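Local coordinates for spore coat polysaccharide biosynthesis protein SpsE (Bacillus subtilis, PDB 1VLI), which probably acts as an N-acylneuraminate-9-phosphate synthase-type enzyme in the biosynthesis of spore coat polysaccharide, at residues Ile251-Pro256 and Ala263-Glu268; Ile37-Asp40 and Gln45-Ala48; Ala60-Met65 and Leu244-Phe249. All blocks are in the same frame, centred on the assembly; numbering follows the deposited sequence.

How the contacts relate
All three contacts belong to the TIM-barrel part of the chain. Contact 2 comes first, in the turn from strand 30-36 into helix 43-56; contact 3 pairs side chains of strand 60-63 with those of strand 244-248 and the residue after it, and contact 1 closes the loop into helix 266-285. Strand 30-36 lies between, so contact 3 links the second and last barrel strands across the first, where the barrel closes. The centres of contacts 1 and 2 are about 11 Å apart. Contacts 1 and 2 hold strand-to-helix loops where the strands finish, and touch contact 3 through probable hydrogen bonds, Leu264 N to His248 O and Asn38 ND2 to Phe249 O, beside the zinc ligand His248.

Contact 1: Ile251-Pro256 and Ala263-Glu268; sequences IDKNLP and ALNPDE
Lys253 reaches across to Ala263, Asn265 and Glu268, its CB directed at the segment that starts helix 266-285. From there CG passes 3.4 Å from Ala263 O. CD comes next and has two polar atoms on one side, 3.2 Å from Glu268 OE1 and 3.6 Å from Asn265 ND2. Bends at chi3 (75°) and chi4 (64°) then fold CE and NZ back, and this curl is what returns the ammonium to the carbonyl that CG has already passed. NZ donates to Ala263 O over 2.7 Å, with a C=O...N angle of 147° and the donor tilted from the carbonyl plane. Its ion pair with Glu268 OE1 is long, at 3.6 Å.

The same carboxylate oxygen has a second task. Asn265 and Glu268 form a capping box: Glu268 N donates to Asn265 OD1 at 3.0 Å, and Asn265 N to the anti lone pair of Glu268 OE1. Asn265 is the N-cap of the helix. Beside it, Pro266 CD rests 3.7 Å from Ile251 O, a contact of the ring with the loop backbone. Glu268 OE1 is therefore shared between an N-H of the cap and a lysine, and the ammonium probably helps to stabilise the negative charge of that carboxylate, though the pair is long, coupling the loop to the helix start through one oxygen.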
ATOM      1  N   ILE A 251       9.494  17.806  -6.257  1.00 63.48           N
ATOM      2  CA  ILE A 251      10.370  18.940  -6.013  1.00 64.27           C
ATOM      3  C   ILE A 251       9.986  20.080  -6.953  1.00 66.11           C
ATOM      4  O   ILE A 251      10.276  21.253  -6.682  1.00 68.06           O
ATOM      5  CB  ILE A 251      11.885  18.488  -6.136  1.00 65.16           C
ATOM      6  CG1 ILE A 251      12.768  19.252  -5.157  1.00 72.32           C
ATOM      7  CG2 ILE A 251      12.446  18.515  -7.583  1.00 61.22           C
ATOM      8  CD1 ILE A 251      12.644  18.760  -3.737  1.00 80.02           C
ATOM      9  N   ASP A 252       9.299  19.719  -8.041  1.00 67.98           N
ATOM     10  CA  ASP A 252       8.903  20.654  -9.104  1.00 70.57           C
ATOM     11  C   ASP A 252       7.822  20.020  -9.988  1.00 70.61           C
ATOM     12  O   ASP A 252       8.084  19.040 -10.686  1.00 70.58           O
ATOM     13  CB  ASP A 252      10.135  21.042  -9.944  1.00 71.29           C
ATOM     14  CG  ASP A 252       9.788  21.811 -11.206  1.00 74.40           C
ATOM     15  OD1 ASP A 252       8.663  22.342 -11.328  1.00 81.28           O
ATOM     16  OD2 ASP A 252      10.601  21.947 -12.140  1.00 81.78           O
ATOM     17  N   LYS A 253       6.623  20.602  -9.972  1.00 71.98           N
ATOM     18  CA  LYS A 253       5.435  20.025 -10.637  1.00 72.87           C
ATOM     19  C   LYS A 253       5.529  19.970 -12.167  1.00 73.74           C
ATOM     20  O   LYS A 253       4.779  19.236 -12.822  1.00 73.21           O
ATOM     21  CB  LYS A 253       4.168  20.788 -10.229  1.00 72.98           C
ATOM     22  CG  LYS A 253       3.752  20.601  -8.772  1.00 74.42           C
ATOM     23  CD  LYS A 253       2.757  21.667  -8.300  1.00 72.05           C
ATOM     24  CE  LYS A 253       1.349  21.449  -8.841  1.00 70.52           C
ATOM     25  NZ  LYS A 253       0.736  20.191  -8.344  1.00 73.08           N
ATOM     26  N   ASN A 254       6.442  20.754 -12.732  1.00 74.75           N
ATOM     27  CA  ASN A 254       6.556  20.858 -14.183  1.00 75.40           C
ATOM     28  C   ASN A 254       7.563  19.883 -14.794  1.00 76.22           C
ATOM     29  O   ASN A 254       7.659  19.795 -16.021  1.00 77.05           O
ATOM     30  CB  ASN A 254       6.833  22.308 -14.619  1.00 74.57           C
ATOM     31  CG  ASN A 254       5.674  23.249 -14.295  1.00 73.79           C
ATOM     32  OD1 ASN A 254       5.878  24.315 -13.713  1.00 68.97           O
ATOM     33  ND2 ASN A 254       4.450  22.848 -14.655  1.00 67.59           N
ATOM     34  N   LEU A 255       8.293  19.149 -13.946  1.00 75.66           N
ATOM     35  CA  LEU A 255       9.211  18.094 -14.405  1.00 74.47           C
ATOM     36  C   LEU A 255       8.451  17.077 -15.265  1.00 75.90           C
ATOM     37  O   LEU A 255       7.280  16.804 -14.983  1.00 75.78           O
ATOM     38  CB  LEU A 255       9.926  17.429 -13.217  1.00 72.69           C
ATOM     39  CG  LEU A 255      11.030  18.269 -12.541  1.00 68.38           C
ATOM     40  CD1 LEU A 255      11.395  17.737 -11.166  1.00 61.46           C
ATOM     41  CD2 LEU A 255      12.278  18.390 -13.413  1.00 57.23           C
ATOM     42  N   PRO A 256       9.077  16.573 -16.335  1.00 77.66           N
ATOM     43  CA  PRO A 256       8.397  15.664 -17.282  1.00 79.89           C
ATOM     44  C   PRO A 256       7.843  14.436 -16.559  1.00 82.21           C
ATOM     45  O   PRO A 256       8.585  13.533 -16.190  1.00 81.09           O
ATOM     46  CB  PRO A 256       9.487  15.297 -18.290  1.00 79.99           C
ATOM     47  CG  PRO A 256      10.792  15.734 -17.650  1.00 81.96           C
ATOM     48  CD  PRO A 256      10.469  16.858 -16.728  1.00 77.93           C
ATOM     49  N   ALA A 263       1.413  15.873  -8.183  1.00 64.48           N
ATOM     50  CA  ALA A 263       1.935  15.840  -6.818  1.00 60.08           C
ATOM     51  C   ALA A 263       2.044  17.256  -6.282  1.00 59.15           C
ATOM     52  O   ALA A 263       2.093  18.219  -7.048  1.00 59.49           O
ATOM     53  CB  ALA A 263       3.296  15.157  -6.782  1.00 60.66           C
ATOM     54  N   LEU A 264       2.072  17.398  -4.965  1.00 57.56           N
ATOM     55  CA  LEU A 264       2.273  18.713  -4.368  1.00 56.00           C
ATOM     56  C   LEU A 264       3.753  19.101  -4.449  1.00 58.32           C
ATOM     57  O   LEU A 264       4.626  18.234  -4.314  1.00 58.04           O
ATOM     58  CB  LEU A 264       1.821  18.707  -2.913  1.00 53.81           C
ATOM     59  CG  LEU A 264       0.365  18.309  -2.683  1.00 51.82           C
ATOM     60  CD1 LEU A 264       0.006  18.626  -1.245  1.00 38.51           C
ATOM     61  CD2 LEU A 264      -0.555  19.063  -3.666  1.00 49.27           C
ATOM     62  N   ASN A 265       4.032  20.388  -4.686  1.00 58.56           N
ATOM     63  CA  ASN A 265       5.398  20.893  -4.582  1.00 60.03           C
ATOM     64  C   ASN A 265       5.734  21.146  -3.103  1.00 60.81           C
ATOM     65  O   ASN A 265       4.868  20.971  -2.250  1.00 63.96           O
ATOM     66  CB  ASN A 265       5.610  22.120  -5.472  1.00 58.98           C
ATOM     67  CG  ASN A 265       4.786  23.322  -5.045  1.00 67.09           C
ATOM     68  OD1 ASN A 265       4.634  23.624  -3.850  1.00 77.25           O
ATOM     69  ND2 ASN A 265       4.275  24.048  -6.034  1.00 69.96           N
ATOM     70  N   PRO A 266       6.977  21.485  -2.773  1.00 60.03           N
ATOM     71  CA  PRO A 266       7.362  21.652  -1.371  1.00 59.83           C
ATOM     72  C   PRO A 266       6.528  22.626  -0.570  1.00 60.32           C
ATOM     73  O   PRO A 266       6.304  22.368   0.606  1.00 61.05           O
ATOM     74  CB  PRO A 266       8.798  22.147  -1.468  1.00 58.76           C
ATOM     75  CG  PRO A 266       9.288  21.472  -2.716  1.00 58.06           C
ATOM     76  CD  PRO A 266       8.139  21.638  -3.670  1.00 60.25           C
ATOM     77  N   ASP A 267       6.105  23.732  -1.190  1.00 60.66           N
ATOM     78  CA  ASP A 267       5.284  24.747  -0.541  1.00 61.77           C
ATOM     79  C   ASP A 267       3.905  24.225  -0.204  1.00 61.86           C
ATOM     80  O   ASP A 267       3.431  24.365   0.930  1.00 61.78           O
ATOM     81  CB  ASP A 267       5.112  25.959  -1.449  1.00 63.43           C
ATOM     82  CG  ASP A 267       6.398  26.652  -1.717  1.00 71.44           C
ATOM     83  OD1 ASP A 267       7.232  26.074  -2.460  1.00 87.32           O
ATOM     84  OD2 ASP A 267       6.667  27.763  -1.225  1.00 67.10           O
ATOM     85  N   GLU A 268       3.259  23.657  -1.217  1.00 60.37           N
ATOM     86  CA  GLU A 268       1.969  23.032  -1.051  1.00 61.77           C
ATOM     87  C   GLU A 268       2.012  21.903  -0.001  1.00 61.96           C
ATOM     88  O   GLU A 268       1.031  21.706   0.717  1.00 63.65           O
ATOM     89  CB  GLU A 268       1.458  22.509  -2.391  1.00 61.05           C
ATOM     90  CG  GLU A 268       1.417  23.548  -3.502  1.00 59.00           C
ATOM     91  CD  GLU A 268       0.975  22.957  -4.832  1.00 63.41           C
ATOM     92  OE1 GLU A 268       1.589  21.956  -5.288  1.00 62.56           O
ATOM     93  OE2 GLU A 268       0.010  23.492  -5.424  1.00 68.23           O
TER

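Contact 2: Ile37-Asp40 and Gln45-Ala48; sequences INHD and QAFA
Gln45, in the first turn of helix 43-56, lays its side chain across the backbone of the loop at Asn38, His39 and Asp40. The close part of the contact combines backbone, aliphatic carbon and one good hydrogen bond. Gln45 CB sits 3.4 Å from His39 O, and CD passes the same oxygen at 3.6 Å, so that the chain runs alongside the peptide. CG stands anti to the backbone N (chi1 -161°) and the chain is extended beyond it, a shape that carries the amide past His39 to the carbonyl before it. There NE2 donates to Asn38 O over 2.8 Å; the N-H...O angle is 146° and the acceptor lies close to the plane of the Gln45 amide. One residue on, His39 CB meets Ala46 N at 3.7 Å and Ala46 CB at 3.8 Å.

The Asp40 end is looser and only partly buried. Gln45 NE2 makes a weak bond of 3.3 Å to Asp40 OD2, with the carboxylate and amide planes 79° apart, so the two groups meet crosswise and are not coplanar. The other oxygen, Asp40 OD1, is hydrogen-bonded to His260 NE2. The loop itself is a type I turn, closed by Asp40 N to Ile37 O at 3.2 Å, and Ile37 O also lies over one face of the His39 imidazole.

That ring is hydrogen-bonded through ND1 to Gly41 N and meets Trp102 edge-to-face, while Asn38 uses its amide to hold Phe249 O and Asp259 N. On the helix side Ala46 packs against Leu106 of helix 103-112, so the turn that links strand 30-36 to helix 43-56 is wedged between a neighbouring helix and the loop after strand 244-248.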
ATOM      1  N   ILE A  37       8.795   7.782  -7.306  1.00 61.66           N
ATOM      2  CA  ILE A  37       9.994   7.745  -8.147  1.00 61.42           C
ATOM      3  C   ILE A  37      10.418   9.141  -8.610  1.00 58.90           C
ATOM      4  O   ILE A  37      11.255   9.273  -9.490  1.00 57.56           O
ATOM      5  CB  ILE A  37       9.831   6.786  -9.366  1.00 59.44           C
ATOM      6  CG1 ILE A  37       8.742   7.253 -10.337  1.00 64.93           C
ATOM      7  CG2 ILE A  37       9.607   5.357  -8.920  1.00 61.30           C
ATOM      8  CD1 ILE A  37       8.778   6.479 -11.692  1.00 65.47           C
ATOM      9  N   ASN A  38       9.864  10.171  -7.978  1.00 56.96           N
ATOM     10  CA  ASN A  38      10.089  11.561  -8.369  1.00 57.29           C
ATOM     11  C   ASN A  38      11.519  12.108  -8.172  1.00 58.56           C
ATOM     12  O   ASN A  38      11.756  13.307  -8.339  1.00 58.09           O
ATOM     13  CB  ASN A  38       9.076  12.487  -7.681  1.00 57.12           C
ATOM     14  CG  ASN A  38       7.637  12.300  -8.195  1.00 56.54           C
ATOM     15  OD1 ASN A  38       7.394  11.636  -9.202  1.00 56.06           O
ATOM     16  ND2 ASN A  38       6.681  12.910  -7.496  1.00 55.25           N
ATOM     17  N   HIS A  39      12.463  11.236  -7.835  1.00 58.74           N
ATOM     18  CA  HIS A  39      13.898  11.592  -7.799  1.00 59.97           C
ATOM     19  C   HIS A  39      14.556  11.531  -9.191  1.00 59.79           C
ATOM     20  O   HIS A  39      15.716  11.904  -9.356  1.00 59.94           O
ATOM     21  CB  HIS A  39      14.634  10.642  -6.855  1.00 59.20           C
ATOM     22  CG  HIS A  39      14.345   9.195  -7.115  1.00 53.60           C
ATOM     23  ND1 HIS A  39      14.814   8.530  -8.226  1.00 51.60           N
ATOM     24  CD2 HIS A  39      13.642   8.281  -6.404  1.00 58.80           C
ATOM     25  CE1 HIS A  39      14.422   7.270  -8.189  1.00 55.88           C
ATOM     26  NE2 HIS A  39      13.706   7.091  -7.094  1.00 55.67           N
ATOM     27  N   ASP A  40      13.806  11.008 -10.159  1.00 59.33           N
ATOM     28  CA  ASP A  40      14.194  10.883 -11.556  1.00 60.24           C
ATOM     29  C   ASP A  40      15.541  10.169 -11.771  1.00 62.67           C
ATOM     30  O   ASP A  40      16.250  10.476 -12.716  1.00 64.99           O
ATOM     31  CB  ASP A  40      14.180  12.265 -12.225  1.00 57.99           C
ATOM     32  CG  ASP A  40      12.764  12.851 -12.387  1.00 67.85           C
ATOM     33  OD1 ASP A  40      11.762  12.078 -12.440  1.00 65.14           O
ATOM     34  OD2 ASP A  40      12.567  14.091 -12.498  1.00 69.06           O
ATOM     35  N   GLN A  45      18.629  14.536  -6.037  1.00 64.21           N
ATOM     36  CA  GLN A  45      17.213  14.890  -6.119  1.00 62.90           C
ATOM     37  C   GLN A  45      16.419  14.089  -5.097  1.00 64.24           C
ATOM     38  O   GLN A  45      15.413  14.582  -4.569  1.00 64.85           O
ATOM     39  CB  GLN A  45      16.655  14.673  -7.530  1.00 62.58           C
ATOM     40  CG  GLN A  45      15.342  15.443  -7.815  1.00 58.74           C
ATOM     41  CD  GLN A  45      14.945  15.414  -9.287  1.00 60.19           C
ATOM     42  OE1 GLN A  45      15.698  15.848 -10.149  1.00 60.29           O
ATOM     43  NE2 GLN A  45      13.766  14.903  -9.572  1.00 59.55           N
ATOM     44  N   ALA A  46      16.862  12.855  -4.826  1.00 62.73           N
ATOM     45  CA  ALA A  46      16.291  12.068  -3.723  1.00 58.92           C
ATOM     46  C   ALA A  46      16.519  12.763  -2.363  1.00 57.71           C
ATOM     47  O   ALA A  46      15.574  12.877  -1.570  1.00 57.95           O
ATOM     48  CB  ALA A  46      16.820  10.652  -3.717  1.00 55.73           C
ATOM     49  N   PHE A  47      17.741  13.251  -2.113  1.00 54.59           N
ATOM     50  CA  PHE A  47      18.057  14.031  -0.899  1.00 53.71           C
ATOM     51  C   PHE A  47      17.222  15.297  -0.819  1.00 53.29           C
ATOM     52  O   PHE A  47      16.820  15.702   0.286  1.00 54.78           O
ATOM     53  CB  PHE A  47      19.550  14.432  -0.800  1.00 54.37           C
ATOM     54  CG  PHE A  47      20.501  13.265  -0.589  1.00 59.11           C
ATOM     55  CD1 PHE A  47      20.160  12.190   0.227  1.00 56.43           C
ATOM     56  CD2 PHE A  47      21.765  13.269  -1.179  1.00 69.86           C
ATOM     57  CE1 PHE A  47      21.034  11.129   0.421  1.00 60.94           C
ATOM     58  CE2 PHE A  47      22.657  12.197  -0.988  1.00 67.03           C
ATOM     59  CZ  PHE A  47      22.291  11.131  -0.185  1.00 56.10           C
ATOM     60  N   ALA A  48      16.964  15.927  -1.970  1.00 51.21           N
ATOM     61  CA  ALA A  48      16.161  17.156  -1.987  1.00 51.34           C
ATOM     62  C   ALA A  48      14.678  16.871  -1.636  1.00 51.76           C
ATOM     63  O   ALA A  48      14.019  17.679  -0.968  1.00 53.27           O
ATOM     64  CB  ALA A  48      16.291  17.866  -3.325  1.00 50.05           C
TER

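Contact 3: Ala60-Met65 and Leu244-Phe249; sequences AVKFQM and LIEKHF
Inside the parallel barrel of the TIM-type fold, Lys62 of strand 60-63 and Glu246 of strand 244-248 join in a buried salt bridge across the intervening strand 30-36. NZ donates to Glu246 OE2 at 2.8 Å, meeting that oxygen nearly in line with its C-O bond, and has a long, weak ion pair with Glu34 OE2 of the intervening strand. The CA atoms of Lys62 and His248, a zinc ligand with His226, are 9.0 Å apart, the nearest of the two segments, so side chains must span the gap: Glu246 is extended, with CG anti to its N (chi1 -165°), whereas Lys62 bends at chi2, chi3 and chi4 to meet it at about a right angle. Glu246 OE1 is bonded to Ser224 OG, so both carboxylate oxygens are engaged. With a leucine in place of Lys62, Glu246 OE2 would probably lose its buried ammonium partner and the carboxylate, left with its bond to Ser224 OG, would be freer to turn.

On the other side of the sheet Val61 CG2 approaches the edge of the Phe249 ring, 4.1 Å from CE1. Phe249 packs against Leu49, Ala52 and Ala53 of helix 43-56 and Ala33 of strand 30-36.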
ATOM      1  N   ALA A  60       7.070  11.149   7.850  1.00 53.22           N
ATOM      2  CA  ALA A  60       7.613  10.009   7.135  1.00 53.48           C
ATOM      3  C   ALA A  60       7.814  10.449   5.710  1.00 53.42           C
ATOM      4  O   ALA A  60       7.119  11.362   5.231  1.00 53.33           O
ATOM      5  CB  ALA A  60       6.617   8.815   7.179  1.00 47.82           C
ATOM      6  N   VAL A  61       8.750   9.796   5.030  1.00 50.58           N
ATOM      7  CA  VAL A  61       8.943  10.018   3.610  1.00 51.13           C
ATOM      8  C   VAL A  61       8.989   8.650   2.997  1.00 53.04           C
ATOM      9  O   VAL A  61       9.657   7.743   3.516  1.00 56.11           O
ATOM     10  CB  VAL A  61      10.236  10.823   3.299  1.00 52.82           C
ATOM     11  CG1 VAL A  61      11.466  10.040   3.750  1.00 52.31           C
ATOM     12  CG2 VAL A  61      10.318  11.185   1.791  1.00 44.94           C
ATOM     13  N   LYS A  62       8.241   8.479   1.911  1.00 55.07           N
ATOM     14  CA  LYS A  62       8.079   7.173   1.317  1.00 52.79           C
ATOM     15  C   LYS A  62       8.621   7.101  -0.120  1.00 53.90           C
ATOM     16  O   LYS A  62       8.225   7.927  -0.970  1.00 52.89           O
ATOM     17  CB  LYS A  62       6.608   6.786   1.364  1.00 53.83           C
ATOM     18  CG  LYS A  62       6.317   5.620   0.445  1.00 51.28           C
ATOM     19  CD  LYS A  62       5.568   4.565   1.144  1.00 53.89           C
ATOM     20  CE  LYS A  62       4.050   4.795   0.940  1.00 62.62           C
ATOM     21  NZ  LYS A  62       3.657   4.624  -0.481  1.00 57.28           N
ATOM     22  N   PHE A  63       9.503   6.112  -0.371  1.00 52.22           N
ATOM     23  CA  PHE A  63      10.106   5.833  -1.689  1.00 51.89           C
ATOM     24  C   PHE A  63       9.729   4.448  -2.213  1.00 54.89           C
ATOM     25  O   PHE A  63       9.610   3.490  -1.440  1.00 56.62           O
ATOM     26  CB  PHE A  63      11.642   5.913  -1.615  1.00 54.57           C
ATOM     27  CG  PHE A  63      12.168   7.330  -1.490  1.00 54.37           C
ATOM     28  CD1 PHE A  63      12.414   8.102  -2.628  1.00 49.71           C
ATOM     29  CD2 PHE A  63      12.388   7.896  -0.243  1.00 47.11           C
ATOM     30  CE1 PHE A  63      12.855   9.404  -2.529  1.00 49.30           C
ATOM     31  CE2 PHE A  63      12.842   9.223  -0.131  1.00 49.16           C
ATOM     32  CZ  PHE A  63      13.068   9.975  -1.279  1.00 50.95           C
ATOM     33  N   GLN A  64       9.545   4.334  -3.528  1.00 55.93           N
ATOM     34  CA  GLN A  64       9.413   3.022  -4.170  1.00 57.72           C
ATOM     35  C   GLN A  64      10.765   2.327  -4.262  1.00 58.68           C
ATOM     36  O   GLN A  64      11.731   2.890  -4.797  1.00 59.73           O
ATOM     37  CB  GLN A  64       8.851   3.163  -5.569  1.00 57.73           C
ATOM     38  CG  GLN A  64       8.117   1.928  -6.074  1.00 64.80           C
ATOM     39  CD  GLN A  64       7.584   2.119  -7.491  1.00 63.65           C
ATOM     40  OE1 GLN A  64       8.029   1.452  -8.416  1.00 62.78           O
ATOM     41  NE2 GLN A  64       6.643   3.036  -7.656  1.00 75.18           N
HETATM   42  N   MSE A  65      10.839   1.111  -3.738  1.00 59.10           N
HETATM   43  CA  MSE A  65      12.072   0.347  -3.824  1.00 63.16           C
HETATM   44  C   MSE A  65      12.055  -0.728  -4.888  1.00 60.91           C
HETATM   45  O   MSE A  65      13.089  -1.038  -5.461  1.00 59.65           O
HETATM   46  CB  MSE A  65      12.433  -0.254  -2.483  1.00 60.25           C
HETATM   47  CG  MSE A  65      13.048   0.772  -1.556  1.00 67.79           C
HETATM   48 SE   MSE A  65      13.697  -0.053   0.096  1.00 76.42          SE
HETATM   49  CE  MSE A  65      14.886  -1.357  -0.659  1.00 50.37           C
ATOM     50  N   LEU A 244      -3.726   8.926   9.937  1.00 53.29           N
ATOM     51  CA  LEU A 244      -2.625   9.057   9.010  1.00 53.60           C
ATOM     52  C   LEU A 244      -3.151   9.604   7.702  1.00 57.18           C
ATOM     53  O   LEU A 244      -4.329   9.362   7.319  1.00 58.20           O
ATOM     54  CB  LEU A 244      -1.943   7.728   8.718  1.00 53.39           C
ATOM     55  CG  LEU A 244      -1.745   6.598   9.733  1.00 45.43           C
ATOM     56  CD1 LEU A 244      -3.101   5.901   9.992  1.00 57.42           C
ATOM     57  CD2 LEU A 244      -0.822   5.649   9.076  1.00 39.93           C
ATOM     58  N   ILE A 245      -2.275  10.363   7.032  1.00 56.27           N
ATOM     59  CA  ILE A 245      -2.542  10.964   5.720  1.00 54.06           C
ATOM     60  C   ILE A 245      -1.336  10.685   4.870  1.00 56.37           C
ATOM     61  O   ILE A 245      -0.205  10.921   5.308  1.00 59.21           O
ATOM     62  CB  ILE A 245      -2.747  12.509   5.808  1.00 51.34           C
ATOM     63  CG1 ILE A 245      -3.914  12.905   6.706  1.00 53.03           C
ATOM     64  CG2 ILE A 245      -2.914  13.155   4.416  1.00 49.15           C
ATOM     65  CD1 ILE A 245      -5.371  12.350   6.226  1.00 39.05           C
ATOM     66  N   GLU A 246      -1.573  10.208   3.658  1.00 55.75           N
ATOM     67  CA  GLU A 246      -0.513  10.027   2.677  1.00 59.72           C
ATOM     68  C   GLU A 246      -0.834  10.940   1.475  1.00 58.91           C
ATOM     69  O   GLU A 246      -1.984  10.961   0.987  1.00 51.64           O
ATOM     70  CB  GLU A 246      -0.472   8.565   2.263  1.00 59.64           C
ATOM     71  CG  GLU A 246       0.768   8.099   1.523  1.00 66.99           C
ATOM     72  CD  GLU A 246       0.651   6.646   1.066  1.00 68.13           C
ATOM     73  OE1 GLU A 246      -0.309   5.937   1.479  1.00 77.44           O
ATOM     74  OE2 GLU A 246       1.519   6.204   0.277  1.00 87.88           O
ATOM     75  N   LYS A 247       0.162  11.727   1.038  1.00 55.98           N
ATOM     76  CA  LYS A 247       0.036  12.566  -0.163  1.00 56.32           C
ATOM     77  C   LYS A 247       1.327  12.517  -0.969  1.00 58.91           C
ATOM     78  O   LYS A 247       2.422  12.527  -0.372  1.00 57.21           O
ATOM     79  CB  LYS A 247      -0.256  14.017   0.239  1.00 56.98           C
ATOM     80  CG  LYS A 247      -0.763  14.943  -0.877  1.00 55.73           C
ATOM     81  CD  LYS A 247      -2.268  14.972  -0.980  1.00 54.14           C
ATOM     82  CE  LYS A 247      -2.746  16.242  -1.683  1.00 57.64           C
ATOM     83  NZ  LYS A 247      -4.219  16.183  -1.943  1.00 54.54           N
ATOM     84  N   HIS A 248       1.202  12.456  -2.303  1.00 58.17           N
ATOM     85  CA  HIS A 248       2.369  12.542  -3.196  1.00 55.68           C
ATOM     86  C   HIS A 248       2.925  13.964  -3.189  1.00 57.06           C
ATOM     87  O   HIS A 248       2.156  14.948  -3.118  1.00 51.73           O
ATOM     88  CB  HIS A 248       2.030  12.183  -4.634  1.00 54.10           C
ATOM     89  CG  HIS A 248       1.601  10.763  -4.819  1.00 64.53           C
ATOM     90  ND1 HIS A 248       2.312   9.871  -5.590  1.00 65.24           N
ATOM     91  CD2 HIS A 248       0.529  10.080  -4.344  1.00 65.15           C
ATOM     92  CE1 HIS A 248       1.700   8.698  -5.579  1.00 77.48           C
ATOM     93  NE2 HIS A 248       0.614   8.797  -4.833  1.00 75.39           N
ATOM     94  N   PHE A 249       4.257  14.059  -3.242  1.00 54.21           N
ATOM     95  CA  PHE A 249       4.913  15.331  -3.440  1.00 55.91           C
ATOM     96  C   PHE A 249       6.079  15.206  -4.415  1.00 58.09           C
ATOM     97  O   PHE A 249       6.600  14.118  -4.654  1.00 56.18           O
ATOM     98  CB  PHE A 249       5.373  15.931  -2.110  1.00 56.42           C
ATOM     99  CG  PHE A 249       6.681  15.386  -1.599  1.00 53.14           C
ATOM    100  CD1 PHE A 249       6.756  14.099  -1.088  1.00 53.00           C
ATOM    101  CD2 PHE A 249       7.828  16.182  -1.600  1.00 56.25           C
ATOM    102  CE1 PHE A 249       7.939  13.592  -0.596  1.00 53.66           C
ATOM    103  CE2 PHE A 249       9.043  15.696  -1.104  1.00 56.97           C
ATOM    104  CZ  PHE A 249       9.110  14.399  -0.606  1.00 58.64           C
TER